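MHC class I antigen (Anolis carolinensis, PDB 7CPO) binds a peptide in the groove of its two membrane-distal domains, in complex with beta2-microglobulin, and probably presents it to T cells. Local coordinates at residues 28-33 and 168-173; 34-39 and 50-55; 216-221 and 225-230. One frame throughout, in Å; residues are numbered along the deposited sequence.

In the fold
Contacts 1 and 2 lie next to each other in the peptide-binding platform, their centres about 10 Å apart. They share one sheet: strand 25-30 serves contact 1 and its neighbour 33-39 serves contact 2, and Y173 of the first packs on F35 of the second. Both are buried, and across each the chemistry is apolar, with no hydrogen bond spanning either pair of segments. Contact 3 sits in the immunoglobulin-like domain, with its centre about 35 Å from that of contact 1 and 40 Å from that of contact 2. Only partly buried, across its two segments it adds a backbone hydrogen bond, a water bridge and an arginine lying on a tryptophan.

Contact 1: residues 28-33 and 168-173; sequences GYVDDQ and EWLQRY
The Y173 ring carries the carbonyl oxygen of W169 over one face, 3.1 Å above the plane and toward the rim, while a methyl of V30 comes in obliquely. That methyl is CG2, which sits 4.0 Å from CD2 of Y173; the two side chains cross at about a right angle. One turn earlier on the helix, W169 has R172 NH1 over the centre of one ring face, and its CG in turn lies in the guanidinium plane, at the edge.

V30 does the work from the sheet side, and it splits its two methyls between two helix residues. CG1 stands anti to the backbone N (chi1 -179°) and reaches L170, where it meets CD1 at 3.8 Å; the other branch is left to Y173. L170 and Y173 lie three residues apart, close to one turn of the helix, and V30 meets both. The backbone of V30 is held by a tight type I' hairpin, with V30 N bonded to Q33 O at 3.0 Å and Q33 N to V30 O at 2.8 Å. D31 at the tip bonds to H5 and S6.

The hydroxyl of Y173 hydrogen-bonds to Y62 OH and to the backbone of the bound peptide, consistent with the pocket that takes the peptide N-terminus in class I molecules. Around this point helix 152-176 rides over the sheet: Y173 also packs on F35 of strand 33-39, their ring planes at about 50°, and on M7 of strand 5-14, and L170 touches L105 of strand 96-105.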
loop_
_atom_site.group_PDB
_atom_site.type_symbol
_atom_site.label_atom_id
_atom_site.label_comp_id
_atom_site.label_asym_id
_atom_site.label_seq_id
_atom_site.Cartn_x
_atom_site.Cartn_y
_atom_site.Cartn_z
ATOM N N GLY A 28 -6.447 3.786 7.533
ATOM C CA GLY A 28 -6.324 2.729 8.523
ATOM C C GLY A 28 -6.431 1.367 7.858
ATOM O O GLY A 28 -7.280 1.158 6.987
ATOM N N TYR A 29 -5.558 0.448 8.276
ATOM C CA TYR A 29 -5.526 -0.917 7.765
ATOM C C TYR A 29 -5.582 -1.941 8.892
ATOM O O TYR A 29 -5.008 -1.748 9.977
ATOM C CB TYR A 29 -4.255 -1.192 6.943
ATOM C CG TYR A 29 -4.197 -0.494 5.605
ATOM C CD1 TYR A 29 -4.508 -1.179 4.409
ATOM C CD2 TYR A 29 -3.820 0.844 5.520
ATOM C CE1 TYR A 29 -4.446 -0.527 3.179
ATOM C CE2 TYR A 29 -3.751 1.496 4.292
ATOM C CZ TYR A 29 -4.063 0.807 3.134
ATOM O OH TYR A 29 -3.988 1.465 1.937
ATOM N N VAL A 30 -6.248 -3.051 8.608
ATOM C CA VAL A 30 -6.033 -4.307 9.306
ATOM C C VAL A 30 -5.513 -5.269 8.247
ATOM O O VAL A 30 -6.214 -5.547 7.264
ATOM C CB VAL A 30 -7.310 -4.820 9.984
ATOM C CG1 VAL A 30 -7.035 -6.108 10.723
ATOM C CG2 VAL A 30 -7.847 -3.763 10.941
ATOM N N ASP A 31 -4.258 -5.709 8.399
ATOM C CA ASP A 31 -3.626 -6.684 7.501
ATOM C C ASP A 31 -3.779 -6.287 6.035
ATOM O O ASP A 31 -4.319 -7.040 5.216
ATOM C CB ASP A 31 -4.216 -8.081 7.676
ATOM C CG ASP A 31 -3.949 -8.663 9.012
ATOM O OD1 ASP A 31 -2.998 -8.215 9.674
ATOM O OD2 ASP A 31 -4.697 -9.587 9.385
ATOM N N ASP A 32 -3.330 -5.080 5.715
ATOM C CA ASP A 32 -3.418 -4.534 4.348
ATOM C C ASP A 32 -4.836 -4.588 3.746
ATOM O O ASP A 32 -4.993 -4.433 2.533
ATOM C CB ASP A 32 -2.380 -5.175 3.390
ATOM C CG ASP A 32 -2.667 -6.645 3.035
ATOM O OD1 ASP A 32 -3.816 -6.999 2.688
ATOM O OD2 ASP A 32 -1.710 -7.457 3.096
ATOM N N GLN A 33 -5.893 -4.739 4.557
ATOM C CA GLN A 33 -7.245 -4.354 4.143
ATOM C C GLN A 33 -7.554 -2.983 4.728
ATOM O O GLN A 33 -7.505 -2.801 5.948
ATOM C CB GLN A 33 -8.304 -5.355 4.601
ATOM C CG GLN A 33 -9.711 -5.015 4.145
ATOM C CD GLN A 33 -10.699 -6.180 4.331
ATOM O OE1 GLN A 33 -11.866 -5.977 4.705
ATOM N NE2 GLN A 33 -10.224 -7.409 4.080
ATOM N N GLU A 168 -6.151 -4.140 21.591
ATOM C CA GLU A 168 -7.548 -4.406 21.908
ATOM C C GLU A 168 -8.466 -4.064 20.738
ATOM O O GLU A 168 -9.389 -4.825 20.423
ATOM C CB GLU A 168 -7.945 -3.628 23.156
ATOM C CG GLU A 168 -7.500 -4.328 24.425
ATOM C CD GLU A 168 -7.447 -3.403 25.619
ATOM O OE1 GLU A 168 -7.802 -2.212 25.470
ATOM O OE2 GLU A 168 -7.054 -3.869 26.707
ATOM N N TRP A 169 -8.226 -2.936 20.070
ATOM C CA TRP A 169 -9.018 -2.639 18.883
ATOM C C TRP A 169 -8.734 -3.643 17.770
ATOM O O TRP A 169 -9.664 -4.140 17.118
ATOM C CB TRP A 169 -8.741 -1.219 18.423
ATOM C CG TRP A 169 -9.442 -0.222 19.296
ATOM C CD1 TRP A 169 -8.864 0.611 20.198
ATOM C CD2 TRP A 169 -10.856 0.022 19.365
ATOM N NE1 TRP A 169 -9.814 1.362 20.816
ATOM C CE2 TRP A 169 -11.050 1.031 20.323
ATOM C CE3 TRP A 169 -11.967 -0.504 18.704
ATOM C CZ2 TRP A 169 -12.325 1.534 20.650
ATOM C CZ3 TRP A 169 -13.240 -0.008 19.026
ATOM C CH2 TRP A 169 -13.403 0.999 19.995
ATOM N N LEU A 170 -7.454 -3.969 17.562
ATOM C CA LEU A 170 -7.095 -4.954 16.555
ATOM C C LEU A 170 -7.850 -6.252 16.790
ATOM O O LEU A 170 -8.438 -6.815 15.863
ATOM C CB LEU A 170 -5.585 -5.197 16.565
ATOM C CG LEU A 170 -5.137 -6.394 15.708
ATOM C CD1 LEU A 170 -5.587 -6.230 14.263
ATOM C CD2 LEU A 170 -3.628 -6.620 15.781
ATOM N N GLN A 171 -7.883 -6.715 18.040
ATOM C CA GLN A 171 -8.593 -7.950 18.334
ATOM C C GLN A 171 -10.094 -7.801 18.119
ATOM O O GLN A 171 -10.748 -8.753 17.687
ATOM C CB GLN A 171 -8.295 -8.402 19.756
ATOM C CG GLN A 171 -6.892 -8.933 19.962
ATOM C CD GLN A 171 -6.460 -8.831 21.408
ATOM O OE1 GLN A 171 -7.072 -8.099 22.195
ATOM N NE2 GLN A 171 -5.428 -9.584 21.781
ATOM N N ARG A 172 -10.658 -6.627 18.406
ATOM C CA ARG A 172 -12.062 -6.393 18.081
ATOM C C ARG A 172 -12.275 -6.419 16.581
ATOM O O ARG A 172 -13.231 -7.028 16.093
ATOM C CB ARG A 172 -12.546 -5.051 18.638
ATOM C CG ARG A 172 -13.220 -5.118 19.958
ATOM C CD ARG A 172 -13.519 -3.722 20.491
ATOM N NE ARG A 172 -13.307 -3.712 21.936
ATOM C CZ ARG A 172 -12.452 -2.929 22.588
ATOM N NH1 ARG A 172 -11.706 -2.028 21.943
ATOM N NH2 ARG A 172 -12.360 -3.045 23.904
ATOM N N TYR A 173 -11.394 -5.745 15.833
ATOM C CA TYR A 173 -11.578 -5.642 14.389
ATOM C C TYR A 173 -11.505 -7.016 13.737
ATOM O O TYR A 173 -12.320 -7.340 12.866
ATOM C CB TYR A 173 -10.528 -4.697 13.802
ATOM C CG TYR A 173 -10.670 -3.251 14.251
ATOM C CD1 TYR A 173 -11.894 -2.753 14.693
ATOM C CD2 TYR A 173 -9.579 -2.380 14.235
ATOM C CE1 TYR A 173 -12.031 -1.415 15.102
ATOM C CE2 TYR A 173 -9.707 -1.054 14.631
ATOM C CZ TYR A 173 -10.937 -0.581 15.069
ATOM O OH TYR A 173 -11.075 0.727 15.463
#

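Contact 2: residues 34-39 and 50-55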
loop_
_atom_site.group_PDB
_atom_site.type_symbol
_atom_site.label_atom_id
_atom_site.label_comp_id
_atom_site.label_asym_id
_atom_site.label_seq_id
_atom_site.Cartn_x
_atom_site.Cartn_y
_atom_site.Cartn_z
ATOM N N GLU A 34 -7.846 -2.016 3.873
ATOM C CA GLU A 34 -8.182 -0.697 4.375
ATOM C C GLU A 34 -9.582 -0.734 4.974
ATOM O O GLU A 34 -10.498 -1.293 4.378
ATOM C CB GLU A 34 -8.093 0.328 3.256
ATOM C CG GLU A 34 -8.579 1.694 3.662
ATOM C CD GLU A 34 -8.571 2.687 2.519
ATOM O OE1 GLU A 34 -8.086 2.337 1.422
ATOM O OE2 GLU A 34 -9.052 3.817 2.725
ATOM N N PHE A 35 -9.757 -0.196 6.176
ATOM C CA PHE A 35 -11.076 -0.225 6.787
ATOM C C PHE A 35 -11.619 1.144 7.167
ATOM O O PHE A 35 -12.844 1.286 7.278
ATOM C CB PHE A 35 -11.094 -1.154 8.021
ATOM C CG PHE A 35 -10.380 -0.604 9.255
ATOM C CD1 PHE A 35 -11.107 -0.058 10.315
ATOM C CD2 PHE A 35 -9.003 -0.704 9.384
ATOM C CE1 PHE A 35 -10.468 0.418 11.455
ATOM C CE2 PHE A 35 -8.364 -0.234 10.509
ATOM C CZ PHE A 35 -9.097 0.338 11.546
ATOM N N VAL A 36 -10.769 2.162 7.324
ATOM C CA VAL A 36 -11.224 3.518 7.602
ATOM C C VAL A 36 -10.332 4.468 6.831
ATOM O O VAL A 36 -9.191 4.147 6.497
ATOM C CB VAL A 36 -11.189 3.877 9.114
ATOM C CG1 VAL A 36 -12.321 3.160 9.873
ATOM C CG2 VAL A 36 -9.805 3.545 9.710
ATOM N N SER A 37 -10.860 5.650 6.529
ATOM C CA SER A 37 -9.958 6.686 6.066
ATOM C C SER A 37 -10.539 8.026 6.463
ATOM O O SER A 37 -11.742 8.164 6.687
ATOM C CB SER A 37 -9.682 6.615 4.553
ATOM O OG SER A 37 -10.563 7.412 3.812
ATOM N N TYR A 38 -9.670 8.991 6.626
ATOM C CA TYR A 38 -10.109 10.336 6.926
ATOM C C TYR A 38 -9.966 11.094 5.626
ATOM O O TYR A 38 -8.863 11.399 5.174
ATOM C CB TYR A 38 -9.313 10.977 8.044
ATOM C CG TYR A 38 -9.626 12.442 8.204
ATOM C CD1 TYR A 38 -10.705 12.860 8.963
ATOM C CD2 TYR A 38 -8.843 13.406 7.590
ATOM C CE1 TYR A 38 -10.988 14.200 9.114
ATOM C CE2 TYR A 38 -9.117 14.742 7.735
ATOM C CZ TYR A 38 -10.192 15.140 8.494
ATOM O OH TYR A 38 -10.453 16.485 8.633
ATOM N N ASN A 39 -11.094 11.368 5.017
ATOM C CA ASN A 39 -11.125 12.019 3.726
ATOM C C ASN A 39 -10.944 13.511 4.042
ATOM O O ASN A 39 -11.800 14.145 4.672
ATOM C CB ASN A 39 -12.407 11.530 3.030
ATOM C CG ASN A 39 -12.860 12.336 1.835
ATOM O OD1 ASN A 39 -12.435 13.445 1.635
ATOM N ND2 ASN A 39 -13.885 11.841 1.155
ATOM N N PRO A 50 -17.838 -2.926 5.148
ATOM C CA PRO A 50 -19.122 -3.051 5.859
ATOM C C PRO A 50 -18.972 -3.437 7.322
ATOM O O PRO A 50 -19.823 -3.082 8.144
ATOM C CB PRO A 50 -19.856 -4.147 5.065
ATOM C CG PRO A 50 -19.206 -4.161 3.739
ATOM C CD PRO A 50 -17.760 -3.848 4.005
ATOM N N TRP A 51 -17.924 -4.153 7.679
ATOM C CA TRP A 51 -17.909 -4.774 8.992
ATOM C C TRP A 51 -17.551 -3.802 10.109
ATOM O O TRP A 51 -17.866 -4.084 11.272
ATOM C CB TRP A 51 -16.958 -5.979 8.992
ATOM C CG TRP A 51 -15.523 -5.753 8.521
ATOM C CD1 TRP A 51 -14.978 -6.147 7.321
ATOM C CD2 TRP A 51 -14.441 -5.151 9.266
ATOM N NE1 TRP A 51 -13.635 -5.821 7.273
ATOM C CE2 TRP A 51 -13.283 -5.208 8.449
ATOM C CE3 TRP A 51 -14.344 -4.556 10.534
ATOM C CZ2 TRP A 51 -12.044 -4.682 8.859
ATOM C CZ3 TRP A 51 -13.100 -4.041 10.947
ATOM C CH2 TRP A 51 -11.973 -4.116 10.109
ATOM N N ILE A 52 -16.939 -2.654 9.797
ATOM C CA ILE A 52 -16.534 -1.737 10.865
ATOM C C ILE A 52 -17.736 -1.072 11.532
ATOM O O ILE A 52 -17.612 -0.588 12.667
ATOM C CB ILE A 52 -15.510 -0.701 10.340
ATOM C CG1 ILE A 52 -14.929 0.154 11.473
ATOM C CG2 ILE A 52 -16.114 0.177 9.235
ATOM C CD1 ILE A 52 -14.386 -0.621 12.628
ATOM N N SER A 53 -18.917 -1.081 10.899
ATOM C CA SER A 53 -20.072 -0.502 11.584
ATOM C C SER A 53 -20.482 -1.316 12.808
ATOM O O SER A 53 -21.211 -0.807 13.665
ATOM C CB SER A 53 -21.265 -0.352 10.641
ATOM O OG SER A 53 -21.736 -1.611 10.200
ATOM N N LYS A 54 -20.008 -2.551 12.933
ATOM C CA LYS A 54 -20.294 -3.311 14.140
ATOM C C LYS A 54 -19.747 -2.631 15.398
ATOM O O LYS A 54 -20.179 -2.960 16.513
ATOM C CB LYS A 54 -19.717 -4.715 14.017
ATOM C CG LYS A 54 -20.324 -5.570 12.922
ATOM C CD LYS A 54 -19.670 -6.956 12.979
ATOM C CE LYS A 54 -20.123 -7.824 11.837
ATOM N NZ LYS A 54 -19.353 -9.082 11.765
ATOM N N VAL A 55 -18.814 -1.688 15.254
ATOM C CA VAL A 55 -18.300 -0.964 16.412
ATOM C C VAL A 55 -19.354 -0.073 17.056
ATOM O O VAL A 55 -19.137 0.435 18.155
ATOM C CB VAL A 55 -17.064 -0.133 16.005
ATOM C CG1 VAL A 55 -17.486 1.149 15.316
ATOM C CG2 VAL A 55 -16.215 0.164 17.196
#
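W51 packs its indole against F35, while its NE1 hydrogen-bonds to Q33 OE1, just ahead of the strand segment. CZ2 and CH2 of the indole's six-membered ring are the atoms that meet the strand, both 3.7 Å from CB of F35, so the touch falls at the root of the phenyl group. The planes of the phenyl ring and the indole's six-membered ring are only 19° apart, yet they are slid past each other, with centroids 5.7 Å apart and very little overlap.

I52 takes the edge of the phenyl. Its CG1 lies near the ring plane, 4.0 Å from CD1 of F35, and its CD1 comes almost as close. I52 swings its ethyl arm trans to the amide nitrogen (chi1 -172°) to get there, which leaves CG2 to sit against the F35 carbonyl oxygen. From the strand itself, V36 CG2 lies 3.6 Å over one phenyl face, while V36 CG1 grazes CG1 of I52 at 4.3 Å. The F35 ring is therefore met at its edge, at its root and on a face.

F35 and V36 both pair with G28 of the neighbouring strand, a beta bulge in the sheet. Opposite, the 3-10 turn of 52-54 is closed by K54 N to W51 O at 3.1 Å. W51 and I52 also pack on Y173 of helix 152-176, and I52 on W63 of helix 62-87. The turn thus fills the corner between the sheet edge and the ends of both groove helices, in the alpha1 part of the class I peptide-binding platform, probably near the peptide's N-terminal end.

Contact 3: residues 216-221 and 225-230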
loop_
_atom_site.group_PDB
_atom_site.type_symbol
_atom_site.label_atom_id
_atom_site.label_comp_id
_atom_site.label_asym_id
_atom_site.label_seq_id
_atom_site.Cartn_x
_atom_site.Cartn_y
_atom_site.Cartn_z
ATOM N N ASP A 216 4.373 -17.725 -3.167
ATOM C CA ASP A 216 5.675 -18.181 -3.642
ATOM C C ASP A 216 5.506 -18.643 -5.084
ATOM O O ASP A 216 4.837 -19.646 -5.351
ATOM C CB ASP A 216 6.245 -19.299 -2.761
ATOM C CG ASP A 216 7.790 -19.318 -2.745
ATOM O OD1 ASP A 216 8.435 -18.529 -3.495
ATOM O OD2 ASP A 216 8.358 -20.132 -1.977
ATOM N N ILE A 217 6.097 -17.894 -6.005
ATOM C CA ILE A 217 6.054 -18.179 -7.427
ATOM C C ILE A 217 7.480 -18.326 -7.915
ATOM O O ILE A 217 8.303 -17.420 -7.725
ATOM C CB ILE A 217 5.345 -17.066 -8.208
ATOM C CG1 ILE A 217 4.003 -16.731 -7.550
ATOM C CG2 ILE A 217 5.221 -17.452 -9.694
ATOM C CD1 ILE A 217 3.357 -15.508 -8.136
ATOM N N ASP A 218 7.768 -19.452 -8.554
ATOM C CA ASP A 218 9.077 -19.679 -9.146
ATOM C C ASP A 218 8.915 -20.449 -10.446
ATOM O O ASP A 218 8.094 -21.365 -10.547
ATOM C CB ASP A 218 10.016 -20.453 -8.199
ATOM C CG ASP A 218 10.701 -19.554 -7.171
ATOM O OD1 ASP A 218 10.342 -19.612 -5.968
ATOM O OD2 ASP A 218 11.604 -18.782 -7.570
ATOM N N TRP A 219 9.695 -20.060 -11.443
ATOM C CA TRP A 219 9.895 -20.909 -12.605
ATOM C C TRP A 219 10.849 -22.054 -12.257
ATOM O O TRP A 219 11.904 -21.848 -11.647
ATOM C CB TRP A 219 10.437 -20.084 -13.765
ATOM C CG TRP A 219 9.362 -19.439 -14.538
ATOM C CD1 TRP A 219 8.991 -18.124 -14.499
ATOM C CD2 TRP A 219 8.496 -20.079 -15.475
ATOM N NE1 TRP A 219 7.950 -17.909 -15.359
ATOM C CE2 TRP A 219 7.622 -19.091 -15.970
ATOM C CE3 TRP A 219 8.379 -21.392 -15.950
ATOM C CZ2 TRP A 219 6.637 -19.375 -16.918
ATOM C CZ3 TRP A 219 7.404 -21.676 -16.887
ATOM C CH2 TRP A 219 6.546 -20.671 -17.366
ATOM N N THR A 220 10.466 -23.266 -12.628
ATOM C CA THR A 220 11.334 -24.410 -12.446
ATOM C C THR A 220 11.868 -24.895 -13.791
ATOM O O THR A 220 11.328 -24.594 -14.858
ATOM C CB THR A 220 10.609 -25.529 -11.695
ATOM O OG1 THR A 220 9.358 -25.808 -12.325
ATOM C CG2 THR A 220 10.350 -25.103 -10.282
ATOM N N ARG A 221 12.982 -25.613 -13.719
ATOM C CA ARG A 221 13.639 -26.207 -14.879
ATOM C C ARG A 221 13.991 -27.627 -14.480
ATOM O O ARG A 221 14.754 -27.820 -13.529
ATOM C CB ARG A 221 14.895 -25.417 -15.265
ATOM C CG ARG A 221 15.663 -25.909 -16.486
ATOM C CD ARG A 221 16.805 -24.943 -16.727
ATOM N NE ARG A 221 17.595 -25.245 -17.912
ATOM C CZ ARG A 221 18.781 -25.843 -17.894
ATOM N NH1 ARG A 221 19.332 -26.227 -16.748
ATOM N NH2 ARG A 221 19.418 -26.054 -19.031
ATOM N N VAL A 225 14.233 -24.975 -8.904
ATOM C CA VAL A 225 14.020 -23.532 -8.959
ATOM C C VAL A 225 15.076 -22.898 -9.852
ATOM O O VAL A 225 16.270 -23.219 -9.767
ATOM C CB VAL A 225 14.038 -22.910 -7.550
ATOM C CG1 VAL A 225 13.949 -21.392 -7.636
ATOM C CG2 VAL A 225 12.895 -23.462 -6.686
ATOM N N TRP A 226 14.644 -21.973 -10.704
ATOM C CA TRP A 226 15.495 -21.419 -11.750
ATOM C C TRP A 226 15.354 -19.904 -11.758
ATOM O O TRP A 226 14.235 -19.377 -11.772
ATOM C CB TRP A 226 15.124 -22.028 -13.117
ATOM C CG TRP A 226 16.026 -21.668 -14.277
ATOM C CD1 TRP A 226 15.759 -20.771 -15.276
ATOM C CD2 TRP A 226 17.310 -22.233 -14.582
ATOM N NE1 TRP A 226 16.804 -20.731 -16.173
ATOM C CE2 TRP A 226 17.766 -21.618 -15.769
ATOM C CE3 TRP A 226 18.121 -23.196 -13.965
ATOM C CZ2 TRP A 226 18.993 -21.931 -16.346
ATOM C CZ3 TRP A 226 19.344 -23.503 -14.544
ATOM C CH2 TRP A 226 19.764 -22.873 -15.724
ATOM N N LEU A 227 16.491 -19.204 -11.739
ATOM C CA LEU A 227 16.491 -17.751 -11.637
ATOM C C LEU A 227 17.278 -17.075 -12.746
ATOM O O LEU A 227 17.354 -15.845 -12.772
ATOM C CB LEU A 227 17.046 -17.303 -10.280
ATOM C CG LEU A 227 16.164 -17.738 -9.114
ATOM C CD1 LEU A 227 16.992 -18.055 -7.876
ATOM C CD2 LEU A 227 15.129 -16.677 -8.832
ATOM N N GLN A 228 17.859 -17.835 -13.657
ATOM C CA GLN A 228 18.566 -17.239 -14.773
ATOM C C GLN A 228 17.565 -16.688 -15.780
ATOM O O GLN A 228 16.626 -17.385 -16.184
ATOM C CB GLN A 228 19.472 -18.287 -15.417
ATOM C CG GLN A 228 20.061 -17.894 -16.744
ATOM C CD GLN A 228 20.967 -18.970 -17.285
ATOM O OE1 GLN A 228 21.768 -19.554 -16.545
ATOM N NE2 GLN A 228 20.849 -19.244 -18.581
ATOM N N ASP A 229 17.760 -15.430 -16.179
ATOM C CA ASP A 229 16.883 -14.783 -17.150
ATOM C C ASP A 229 15.434 -14.791 -16.664
ATOM O O ASP A 229 14.493 -14.973 -17.442
ATOM C CB ASP A 229 17.015 -15.441 -18.526
ATOM C CG ASP A 229 18.372 -15.176 -19.167
ATOM O OD1 ASP A 229 18.752 -13.987 -19.259
ATOM O OD2 ASP A 229 19.057 -16.143 -19.574
ATOM N N VAL A 230 15.256 -14.602 -15.358
ATOM C CA VAL A 230 13.946 -14.604 -14.725
ATOM C C VAL A 230 13.652 -13.211 -14.187
ATOM O O VAL A 230 14.441 -12.652 -13.415
ATOM C CB VAL A 230 13.853 -15.655 -13.613
ATOM C CG1 VAL A 230 12.484 -15.579 -12.961
ATOM C CG2 VAL A 230 14.075 -17.035 -14.196
HETATM O O HOH W 1 12.111 -18.483 -10.622
#
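R221 and W226 lie side by side and point the same way, the arginine chain running flat along the indole. R221 is fully extended from CG to NE, its first torsion trans as well (chi1 -179°), and this carries CD squarely over the six-membered ring, 3.4 Å from its centroid: a CH-pi contact. Further out the guanidinium lies on the ring with planes 28° apart, an off-centre cation-pi pair with R221 CZ 4.3 Å from the same centroid. NE bonds on to Y259 OH. Q228 CB lies over the opposite face of the indole, toward the rim.

D218 and V225 meet at an angle, OD2 of D218 coming within 3.5 Å of CG1 of V225. Between these side-chain pairs, W226 N donates to W219 O at 2.9 Å. One water accepts from W219 N and donates to D218 OD2 and, at 2.6 Å, to W226 O. T220 and V225 form a non-hydrogen-bonded antiparallel pair.

W219 turns inward onto C205 and C261, the disulfide of the domain. A tryptophan packed on the intersheet disulfide is the hallmark of the immunoglobulin fold, here the C1-set alpha3 domain.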